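Local atomic coordinates of major allergen DAU C 1 (Daucus carota, PDB entry 2WQL), a protein that is a pathogenesis-related plant defence protein and carrot allergen of the Bet v 1 family, probably binding small hydrophobic ligands in an internal cavity. Residues Q4-E9 with F135-N140; E17-G22 with A142-I147; T71-K76 with S80-V85. The protein carries 4 engineered substitutions. One frame throughout, in Å; residues are numbered along the deposited sequence.

Contact 1: residues Q4-E9 with F135-N140; sequences QSHSLE and FADAQN. With P4C (O-acetaldehydyl-hexaethylene glycol), chain E.
Asp137, Leu8 and His6 bury most of the surface in this contact, and the carboxylate of Asp137 is where the other two meet. NE2 of His6 donates to OD2 of Asp137 over 2.7 Å, with an angle of 149° at the hydrogen. The oxygen accepts through its syn lone pair, on the side of OD1, and is tilted somewhat out of the imidazole plane. The side chains come from opposite directions, OD2 sits at the NE2 edge of the ring, and ring and carboxylate are nearly coplanar, 23° apart. The acid would probably favour the protonated ring. Leu8 runs past Asp137 in the opposite sense. With its CG anti to the backbone N, it lays CD1 3.8 Å from Asp137 CG, so the carboxylate has an apolar branch beside it as well as a polar partner. At the end of the contact, Leu8 CD2 lies 4.4 Å from Asn140 CB, while the amide carbon CG of Asn140 is 3.7 Å from C9 of the bound glycol. The contact joins the first strand to the long C-terminal helix that packs against the curved sheet in the Bet v 1 fold. Strand 5-12 and helix 130-153 run only 26° from parallel here, their axes 10.0 Å apart. The strand pairs with strand 112-122 through backbone bonds such as His6 with Ala118, and Ile133, earlier on the helix, also touches His6.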
loop_
_atom_site.group_PDB
_atom_site.type_symbol
_atom_site.label_atom_id
_atom_site.label_comp_id
_atom_site.label_asym_id
_atom_site.label_seq_id
_atom_site.Cartn_x
_atom_site.Cartn_y
_atom_site.Cartn_z
ATOM N N GLN A 4 0.668 11.928 -24.088
ATOM C CA GLN A 4 0.495 10.585 -23.536
ATOM C C GLN A 4 1.650 10.247 -22.615
ATOM O O GLN A 4 2.783 10.518 -22.933
ATOM C CB GLN A 4 0.394 9.539 -24.668
ATOM C CG GLN A 4 0.095 8.127 -24.205
ATOM C CD GLN A 4 0.024 7.105 -25.335
ATOM O OE1 GLN A 4 0.166 7.442 -26.497
ATOM N NE2 GLN A 4 -0.193 5.851 -24.987
ATOM N N SER A 5 1.356 9.659 -21.464
ATOM C CA SER A 5 2.406 9.322 -20.515
ATOM C C SER A 5 2.158 7.988 -19.794
ATOM O O SER A 5 1.073 7.432 -19.836
ATOM C CB SER A 5 2.581 10.460 -19.504
ATOM O OG SER A 5 1.467 10.503 -18.647
ATOM N N HIS A 6 3.188 7.476 -19.143
ATOM C CA HIS A 6 3.079 6.196 -18.450
ATOM C C HIS A 6 4.116 6.112 -17.357
ATOM O O HIS A 6 5.215 6.647 -17.489
ATOM C CB HIS A 6 3.299 5.052 -19.436
ATOM C CG HIS A 6 3.280 3.695 -18.809
ATOM N ND1 HIS A 6 2.118 3.102 -18.355
ATOM C CD2 HIS A 6 4.278 2.806 -18.575
ATOM C CE1 HIS A 6 2.403 1.909 -17.857
ATOM N NE2 HIS A 6 3.708 1.704 -17.977
ATOM N N SER A 7 3.786 5.451 -16.264
ATOM C CA SER A 7 4.799 5.261 -15.256
ATOM C C SER A 7 4.985 3.809 -14.885
ATOM O O SER A 7 4.070 3.008 -14.989
ATOM C CB SER A 7 4.504 6.106 -14.021
ATOM O OG SER A 7 3.379 5.606 -13.343
ATOM N N LEU A 8 6.205 3.503 -14.461
ATOM C CA LEU A 8 6.622 2.167 -14.062
ATOM C C LEU A 8 7.357 2.269 -12.740
ATOM O O LEU A 8 8.260 3.094 -12.590
ATOM C CB LEU A 8 7.566 1.581 -15.116
ATOM C CG LEU A 8 8.209 0.236 -14.769
ATOM C CD1 LEU A 8 7.144 -0.887 -14.736
ATOM C CD2 LEU A 8 9.353 -0.074 -15.759
ATOM N N GLU A 9 6.982 1.425 -11.788
ATOM C CA GLU A 9 7.652 1.389 -10.497
ATOM C C GLU A 9 8.228 0.009 -10.303
ATOM O O GLU A 9 7.554 -0.981 -10.567
ATOM C CB GLU A 9 6.684 1.731 -9.377
ATOM C CG GLU A 9 6.250 3.180 -9.434
ATOM C CD GLU A 9 5.486 3.641 -8.195
ATOM O OE1 GLU A 9 5.250 2.826 -7.256
ATOM O OE2 GLU A 9 5.121 4.847 -8.169
ATOM N N PHE A 135 5.287 -4.125 -23.280
ATOM C CA PHE A 135 6.518 -4.762 -23.744
ATOM C C PHE A 135 7.736 -4.069 -23.160
ATOM O O PHE A 135 8.628 -4.715 -22.621
ATOM C CB PHE A 135 6.619 -4.731 -25.270
ATOM C CG PHE A 135 7.873 -5.347 -25.791
ATOM C CD1 PHE A 135 7.965 -6.719 -25.952
ATOM C CD2 PHE A 135 8.979 -4.567 -26.094
ATOM C CE1 PHE A 135 9.134 -7.308 -26.411
ATOM C CE2 PHE A 135 10.151 -5.153 -26.559
ATOM C CZ PHE A 135 10.227 -6.520 -26.717
ATOM N N ALA A 136 7.760 -2.750 -23.278
ATOM C CA ALA A 136 8.846 -1.940 -22.735
ATOM C C ALA A 136 9.004 -2.171 -21.244
ATOM O O ALA A 136 10.117 -2.352 -20.770
ATOM C CB ALA A 136 8.616 -0.471 -23.030
ATOM N N ASP A 137 7.893 -2.191 -20.512
ATOM C CA ASP A 137 7.922 -2.434 -19.058
ATOM C C ASP A 137 8.524 -3.789 -18.682
ATOM O O ASP A 137 9.307 -3.895 -17.735
ATOM C CB ASP A 137 6.510 -2.347 -18.470
ATOM C CG ASP A 137 5.999 -0.919 -18.374
ATOM O OD1 ASP A 137 6.795 0.048 -18.604
ATOM O OD2 ASP A 137 4.784 -0.770 -18.050
ATOM N N ALA A 138 8.138 -4.820 -19.427
ATOM C CA ALA A 138 8.640 -6.164 -19.190
ATOM C C ALA A 138 10.143 -6.199 -19.411
ATOM O O ALA A 138 10.883 -6.762 -18.602
ATOM C CB ALA A 138 7.970 -7.147 -20.085
ATOM N N GLN A 139 10.590 -5.577 -20.495
ATOM C CA GLN A 139 11.978 -5.672 -20.890
ATOM C C GLN A 139 12.869 -4.833 -19.967
ATOM O O GLN A 139 13.986 -5.242 -19.625
ATOM C CB GLN A 139 12.106 -5.256 -22.343
ATOM C CG GLN A 139 13.475 -5.439 -22.922
ATOM C CD GLN A 139 13.424 -5.859 -24.372
ATOM O OE1 GLN A 139 13.195 -7.042 -24.669
ATOM N NE2 GLN A 139 13.650 -4.895 -25.287
ATOM N N ASN A 140 12.371 -3.673 -19.554
ATOM C CA ASN A 140 13.112 -2.812 -18.642
ATOM C C ASN A 140 13.217 -3.445 -17.257
ATOM O O ASN A 140 14.232 -3.306 -16.573
ATOM C CB ASN A 140 12.465 -1.425 -18.562
ATOM C CG ASN A 140 12.790 -0.558 -19.779
ATOM O OD1 ASN A 140 13.912 -0.543 -20.269
ATOM N ND2 ASN A 140 11.790 0.150 -20.286
HETATM O O1 P4C E . 21.220 4.036 -18.005
HETATM C C2 P4C E . 20.056 4.016 -18.398
HETATM C C3 P4C E . 18.889 4.106 -17.432
HETATM O O4 P4C E . 17.678 4.139 -18.209
HETATM C C5 P4C E . 16.489 4.644 -17.559
HETATM C C6 P4C E . 15.487 5.070 -18.642
HETATM O O7 P4C E . 14.554 4.030 -18.922
HETATM C C8 P4C E . 13.561 3.807 -17.897
HETATM C C9 P4C E . 13.409 2.327 -17.474
HETATM O O10 P4C E . 13.844 2.126 -16.107
HETATM C C11 P4C E . 14.210 0.771 -15.784
HETATM C C12 P4C E . 15.718 0.626 -15.590
HETATM O O13 P4C E . 16.262 -0.301 -16.542
HETATM C C14 P4C E . 17.665 -0.560 -16.397
HETATM C C15 P4C E . 18.498 0.504 -17.104
HETATM O O16 P4C E . 18.985 0.030 -18.361
HETATM C C17 P4C E . 19.186 1.059 -19.360
HETATM C C18 P4C E . 18.880 0.534 -20.782
HETATM O O19 P4C E . 18.530 1.585 -21.715
HETATM C C20 P4C E . 17.134 1.646 -22.075
HETATM C C21 P4C E . 16.727 3.096 -22.410
HETATM O O22 P4C E . 15.565 3.578 -21.693
#

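Contact 2: residues E17-G22 with A142-I147; sequences EKIFSG and ALFKAI
Phe144 has CG anti to the backbone N (chi1 -179°), which brings the end of its ring close to Ile19. In Ile19 that position belongs to CG2, while CG1 stands anti to the carbonyl carbon (chi1 -76°), and the two branches thus present both methyl groups to the same end of the ring. CD1 of Ile19 comes within 3.7 Å of CZ of Phe144, and CG2 of Ile19 lies 3.8 Å from CE1 of Phe144. The side chains cross at about a right angle, and both methyl groups lie on one side of the ring plane, obliquely off its CE1-CZ-CE2 end. The second point of packing involves backbone: CG2 of Ile147 is 3.9 Å from C of Gly22. These two residues have the closest CA atoms of the segments, 6.6 Å apart, and Gly22 meets Ile147 through its backbone alone. Around these pairs, Ile23 touches both Phe144 and Ile147, and Thr114 of strand 112-122 touches both Ile19 and Phe144. Leu143 belongs to the pocket that holds the glycol, and the Phe144 side chain also comes near that molecule. Within helix 16-25, Ser21 OG bonds to Lys18 O at 2.6 Å, and that oxygen also accepts from Gly22 N; both donors come from the same face of its carbonyl plane. All four residues that meet across the contact are buried. Helix 16-25 and the long helix 130-153 consequently meet here by apolar packing alone, without a hydrogen bond between the segments, beside the ligand cavity characteristic of Bet v 1 proteins.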
loop_
_atom_site.group_PDB
_atom_site.type_symbol
_atom_site.label_atom_id
_atom_site.label_comp_id
_atom_site.label_asym_id
_atom_site.label_seq_id
_atom_site.Cartn_x
_atom_site.Cartn_y
_atom_site.Cartn_z
ATOM N N GLU A 17 21.099 3.939 -3.198
ATOM C CA GLU A 17 22.447 4.298 -3.666
ATOM C C GLU A 17 23.018 3.214 -4.577
ATOM O O GLU A 17 23.559 3.505 -5.634
ATOM C CB GLU A 17 23.417 4.545 -2.485
ATOM C CG GLU A 17 23.514 6.000 -2.050
ATOM C CD GLU A 17 24.243 6.211 -0.677
ATOM O OE1 GLU A 17 25.468 5.896 -0.529
ATOM O OE2 GLU A 17 23.589 6.732 0.270
ATOM N N LYS A 18 22.882 1.966 -4.157
ATOM C CA LYS A 18 23.483 0.850 -4.875
ATOM C C LYS A 18 22.765 0.592 -6.211
ATOM O O LYS A 18 23.415 0.358 -7.231
ATOM C CB LYS A 18 23.474 -0.390 -3.981
ATOM C CG LYS A 18 24.684 -1.294 -4.100
ATOM C CD LYS A 18 24.782 -2.240 -2.877
ATOM C CE LYS A 18 26.106 -3.026 -2.822
ATOM N NZ LYS A 18 25.883 -4.429 -2.330
ATOM N N ILE A 19 21.435 0.649 -6.207
ATOM C CA ILE A 19 20.654 0.456 -7.429
ATOM C C ILE A 19 21.008 1.516 -8.463
ATOM O O ILE A 19 21.273 1.208 -9.627
ATOM C CB ILE A 19 19.132 0.495 -7.148
ATOM C CG1 ILE A 19 18.673 -0.817 -6.511
ATOM C CG2 ILE A 19 18.337 0.708 -8.416
ATOM C CD1 ILE A 19 18.706 -2.000 -7.450
ATOM N N PHE A 20 21.025 2.764 -8.027
ATOM C CA PHE A 20 21.375 3.869 -8.893
ATOM C C PHE A 20 22.762 3.712 -9.496
ATOM O O PHE A 20 22.976 4.079 -10.642
ATOM C CB PHE A 20 21.326 5.186 -8.123
ATOM C CG PHE A 20 21.427 6.402 -9.001
ATOM C CD1 PHE A 20 20.330 6.822 -9.751
ATOM C CD2 PHE A 20 22.599 7.121 -9.078
ATOM C CE1 PHE A 20 20.400 7.953 -10.558
ATOM C CE2 PHE A 20 22.683 8.252 -9.886
ATOM C CZ PHE A 20 21.577 8.667 -10.628
ATOM N N SER A 21 23.712 3.190 -8.729
ATOM C CA SER A 21 25.057 3.021 -9.251
ATOM C C SER A 21 25.049 1.946 -10.329
ATOM O O SER A 21 25.778 2.040 -11.304
ATOM C CB SER A 21 26.052 2.675 -8.144
ATOM O OG SER A 21 25.826 1.350 -7.678
ATOM N N GLY A 22 24.202 0.942 -10.172
ATOM C CA GLY A 22 24.159 -0.147 -11.124
ATOM C C GLY A 22 23.428 0.201 -12.406
ATOM O O GLY A 22 23.872 -0.148 -13.496
ATOM N N ALA A 142 13.134 -6.743 -16.757
ATOM C CA ALA A 142 14.067 -7.859 -16.964
ATOM C C ALA A 142 15.514 -7.404 -16.790
ATOM O O ALA A 142 16.304 -8.050 -16.114
ATOM C CB ALA A 142 13.880 -8.478 -18.347
ATOM N N LEU A 143 15.854 -6.283 -17.411
ATOM C CA LEU A 143 17.197 -5.758 -17.343
ATOM C C LEU A 143 17.500 -5.226 -15.936
ATOM O O LEU A 143 18.579 -5.480 -15.391
ATOM C CB LEU A 143 17.392 -4.664 -18.395
ATOM C CG LEU A 143 18.807 -4.103 -18.547
ATOM C CD1 LEU A 143 19.794 -5.229 -18.858
ATOM C CD2 LEU A 143 18.818 -3.017 -19.630
ATOM N N PHE A 144 16.551 -4.515 -15.343
ATOM C CA PHE A 144 16.691 -4.044 -13.966
ATOM C C PHE A 144 17.062 -5.192 -13.031
ATOM O O PHE A 144 18.014 -5.085 -12.252
ATOM C CB PHE A 144 15.383 -3.412 -13.480
ATOM C CG PHE A 144 15.448 -2.872 -12.080
ATOM C CD1 PHE A 144 15.655 -1.515 -11.859
ATOM C CD2 PHE A 144 15.308 -3.695 -10.993
ATOM C CE1 PHE A 144 15.715 -0.999 -10.583
ATOM C CE2 PHE A 144 15.378 -3.190 -9.712
ATOM C CZ PHE A 144 15.579 -1.829 -9.510
ATOM N N LYS A 145 16.308 -6.285 -13.121
ATOM C CA LYS A 145 16.465 -7.402 -12.214
ATOM C C LYS A 145 17.729 -8.212 -12.473
ATOM O O LYS A 145 18.294 -8.806 -11.558
ATOM C CB LYS A 145 15.222 -8.298 -12.257
ATOM C CG LYS A 145 13.966 -7.667 -11.621
ATOM C CD LYS A 145 14.164 -7.391 -10.128
ATOM C CE LYS A 145 12.880 -6.968 -9.406
ATOM N NZ LYS A 145 13.172 -6.656 -7.952
ATOM N N ALA A 146 18.181 -8.253 -13.717
ATOM C CA ALA A 146 19.459 -8.890 -14.017
ATOM C C ALA A 146 20.573 -8.100 -13.320
ATOM O O ALA A 146 21.508 -8.677 -12.775
ATOM C CB ALA A 146 19.692 -8.961 -15.525
ATOM N N ILE A 147 20.452 -6.772 -13.334
ATOM C CA ILE A 147 21.413 -5.894 -12.666
ATOM C C ILE A 147 21.325 -6.028 -11.144
ATOM O O ILE A 147 22.348 -6.101 -10.457
ATOM C CB ILE A 147 21.236 -4.409 -13.106
ATOM C CG1 ILE A 147 21.684 -4.226 -14.559
ATOM C CG2 ILE A 147 22.043 -3.464 -12.235
ATOM C CD1 ILE A 147 21.162 -2.961 -15.207
#

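Contact 3: residues T71-K76 with S80-V85; sequences TDAVNK and SYDSTV. Engineered in segment 80-85: Ser80 (natural residue Thr). With P4C (O-acetaldehydyl-hexaethylene glycol), chain E.
Backbone hydrogen bonds between Ala73 and Asp82, and between Asn75 and the engineered Ser80, set the antiparallel register of this hairpin. Asp82 N to Ala73 O is 3.0 Å and practically straight at 179°. The ladder is broken by a classic beta bulge: Asp72 N, at 2.9 Å, and Ala73 N, at 3.2 Å, both donate to Asp82 O from the same face of its carbonyl plane, and the register shifts by one residue before Thr71 pairs with Ser83. Side-chain hydrogen bonds flank the bulge. Thr84 OG1 donates to Asp72 OD2 over 2.6 Å, meeting its syn lone pair, while Arg70 forms a salt bridge with Asp72 OD1. Thr71 OG1 and Tyr81 OH are 2.6 Å apart and hydrogen-bonded, with the two side chains crossing at about a right angle. Apolar contacts also reach the Tyr81 ring. Its CG is anti to the backbone N (chi1 -174°), carrying the ring along the strand pair: CE1 of Tyr81 lies 3.5 Å from CG2 of Thr71 and 4.0 Å from CG2 of Val74. Thr71, Val74, Tyr81 and Ser83 share the pocket-side face of the sheet. The bond to Thr71 holds the hydroxyl end of Tyr81 in place, and so probably the position along the pocket wall of the ring, whose CE2 lies 3.8 Å from C3 of the glycol, a carbon-to-carbon contact.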
loop_
_atom_site.group_PDB
_atom_site.type_symbol
_atom_site.label_atom_id
_atom_site.label_comp_id
_atom_site.label_asym_id
_atom_site.label_seq_id
_atom_site.Cartn_x
_atom_site.Cartn_y
_atom_site.Cartn_z
ATOM N N THR A 71 21.242 11.212 -22.810
ATOM C CA THR A 71 21.130 11.575 -21.400
ATOM C C THR A 71 20.929 13.087 -21.302
ATOM O O THR A 71 21.776 13.834 -21.769
ATOM C CB THR A 71 22.420 11.230 -20.607
ATOM O OG1 THR A 71 22.733 9.834 -20.729
ATOM C CG2 THR A 71 22.266 11.603 -19.112
ATOM N N ASP A 72 19.822 13.514 -20.685
ATOM C CA ASP A 72 19.487 14.927 -20.527
ATOM C C ASP A 72 20.037 15.477 -19.219
ATOM O O ASP A 72 20.424 16.634 -19.150
ATOM C CB ASP A 72 17.979 15.126 -20.573
ATOM C CG ASP A 72 17.355 14.593 -21.855
ATOM O OD1 ASP A 72 17.675 15.120 -22.942
ATOM O OD2 ASP A 72 16.529 13.644 -21.774
ATOM N N ALA A 73 20.063 14.656 -18.169
ATOM C CA ALA A 73 20.491 15.110 -16.828
ATOM C C ALA A 73 20.811 13.914 -15.923
ATOM O O ALA A 73 20.175 12.859 -16.004
ATOM C CB ALA A 73 19.432 15.991 -16.181
ATOM N N VAL A 74 21.821 14.087 -15.083
ATOM C CA VAL A 74 22.158 13.125 -14.033
ATOM C C VAL A 74 22.369 13.869 -12.728
ATOM O O VAL A 74 23.058 14.889 -12.699
ATOM C CB VAL A 74 23.469 12.396 -14.305
ATOM C CG1 VAL A 74 23.560 11.118 -13.496
ATOM C CG2 VAL A 74 23.622 12.080 -15.762
ATOM N N ASN A 75 21.759 13.374 -11.659
ATOM C CA ASN A 75 21.963 13.943 -10.343
ATOM C C ASN A 75 22.360 12.819 -9.409
ATOM O O ASN A 75 21.532 12.072 -8.943
ATOM C CB ASN A 75 20.724 14.697 -9.862
ATOM C CG ASN A 75 21.003 15.553 -8.665
ATOM O OD1 ASN A 75 21.620 15.104 -7.702
ATOM N ND2 ASN A 75 20.533 16.795 -8.697
ATOM N N LYS A 76 23.653 12.717 -9.156
ATOM C CA LYS A 76 24.218 11.643 -8.357
ATOM C C LYS A 76 23.767 11.679 -6.900
ATOM O O LYS A 76 23.612 10.633 -6.267
ATOM C CB LYS A 76 25.751 11.695 -8.437
ATOM C CG LYS A 76 26.278 11.395 -9.842
ATOM C CD LYS A 76 27.764 11.787 -10.043
ATOM C CE LYS A 76 28.165 11.691 -11.545
ATOM N NZ LYS A 76 29.638 11.864 -11.756
ATOM N N SER A 80 18.561 10.769 -9.352
ATOM C CA SER A 80 17.647 10.931 -10.468
ATOM C C SER A 80 18.394 10.919 -11.792
ATOM O O SER A 80 19.579 11.255 -11.860
ATOM C CB SER A 80 16.822 12.215 -10.337
ATOM O OG SER A 80 17.573 13.372 -10.623
ATOM N N TYR A 81 17.690 10.508 -12.842
ATOM C CA TYR A 81 18.268 10.367 -14.187
ATOM C C TYR A 81 17.180 10.687 -15.198
ATOM O O TYR A 81 16.079 10.147 -15.109
ATOM C CB TYR A 81 18.794 8.946 -14.402
ATOM C CG TYR A 81 19.542 8.700 -15.712
ATOM C CD1 TYR A 81 20.855 9.143 -15.890
ATOM C CD2 TYR A 81 18.955 7.989 -16.756
ATOM C CE1 TYR A 81 21.535 8.913 -17.076
ATOM C CE2 TYR A 81 19.624 7.760 -17.935
ATOM C CZ TYR A 81 20.910 8.218 -18.097
ATOM O OH TYR A 81 21.581 7.983 -19.281
ATOM N N ASP A 82 17.492 11.590 -16.130
ATOM C CA ASP A 82 16.576 11.974 -17.195
ATOM C C ASP A 82 17.222 11.659 -18.530
ATOM O O ASP A 82 18.386 11.973 -18.740
ATOM C CB ASP A 82 16.272 13.469 -17.126
ATOM C CG ASP A 82 15.706 13.890 -15.776
ATOM O OD1 ASP A 82 14.696 13.311 -15.341
ATOM O OD2 ASP A 82 16.283 14.806 -15.144
ATOM N N SER A 83 16.463 11.037 -19.429
ATOM C CA SER A 83 16.970 10.651 -20.735
ATOM C C SER A 83 15.867 10.545 -21.760
ATOM O O SER A 83 14.701 10.324 -21.400
ATOM C CB SER A 83 17.668 9.304 -20.646
ATOM O OG SER A 83 16.774 8.313 -20.180
ATOM N N THR A 84 16.239 10.688 -23.037
ATOM C CA THR A 84 15.274 10.730 -24.137
ATOM C C THR A 84 15.644 9.774 -25.243
ATOM O O THR A 84 16.775 9.758 -25.690
ATOM C CB THR A 84 15.190 12.131 -24.751
ATOM O OG1 THR A 84 14.954 13.083 -23.718
ATOM C CG2 THR A 84 14.046 12.215 -25.771
ATOM N N VAL A 85 14.686 8.970 -25.680
ATOM C CA VAL A 85 14.905 8.099 -26.834
ATOM C C VAL A 85 14.603 8.931 -28.066
ATOM O O VAL A 85 13.503 9.456 -28.197
ATOM C CB VAL A 85 14.005 6.840 -26.812
ATOM C CG1 VAL A 85 14.356 5.947 -27.963
ATOM C CG2 VAL A 85 14.141 6.100 -25.475
HETATM O O1 P4C E . 21.220 4.036 -18.005
HETATM C C2 P4C E . 20.056 4.016 -18.398
HETATM C C3 P4C E . 18.889 4.106 -17.432
HETATM O O4 P4C E . 17.678 4.139 -18.209
HETATM C C5 P4C E . 16.489 4.644 -17.559
HETATM C C6 P4C E . 15.487 5.070 -18.642
HETATM O O7 P4C E . 14.554 4.030 -18.922
HETATM C C8 P4C E . 13.561 3.807 -17.897
HETATM C C9 P4C E . 13.409 2.327 -17.474
HETATM O O10 P4C E . 13.844 2.126 -16.107
HETATM C C11 P4C E . 14.210 0.771 -15.784
HETATM C C12 P4C E . 15.718 0.626 -15.590
HETATM O O13 P4C E . 16.262 -0.301 -16.542
HETATM C C14 P4C E . 17.665 -0.560 -16.397
HETATM C C15 P4C E . 18.498 0.504 -17.104
HETATM O O16 P4C E . 18.985 0.030 -18.361
HETATM C C17 P4C E . 19.186 1.059 -19.360
HETATM C C18 P4C E . 18.880 0.534 -20.782
HETATM O O19 P4C E . 18.530 1.585 -21.715
HETATM C C20 P4C E . 17.134 1.646 -22.075
HETATM C C21 P4C E . 16.727 3.096 -22.410
HETATM O O22 P4C E . 15.565 3.578 -21.693
#

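In the fold
Contact 2 is the core member, with every touching residue buried; contact 1 lies at the surface, and contact 3 is partly buried. Contacts 1 and 2 take successive parts of helix 130-153 and both reach the second subunit, yet one turns on a histidine-carboxylate hydrogen bond and the other on apolar packing. Contact 3 is nested in the chain between the segments of both and depends mainly on the backbone ladder of the sheet it shares with contact 1. The centres of contacts 1 and 3 are about 17 Å apart, and the glycol touches both. Contacts 2 and 3 meet directly: CZ of Phe20 packs 3.5 Å from O of Ser80, setting helix 16-25 against the hairpin.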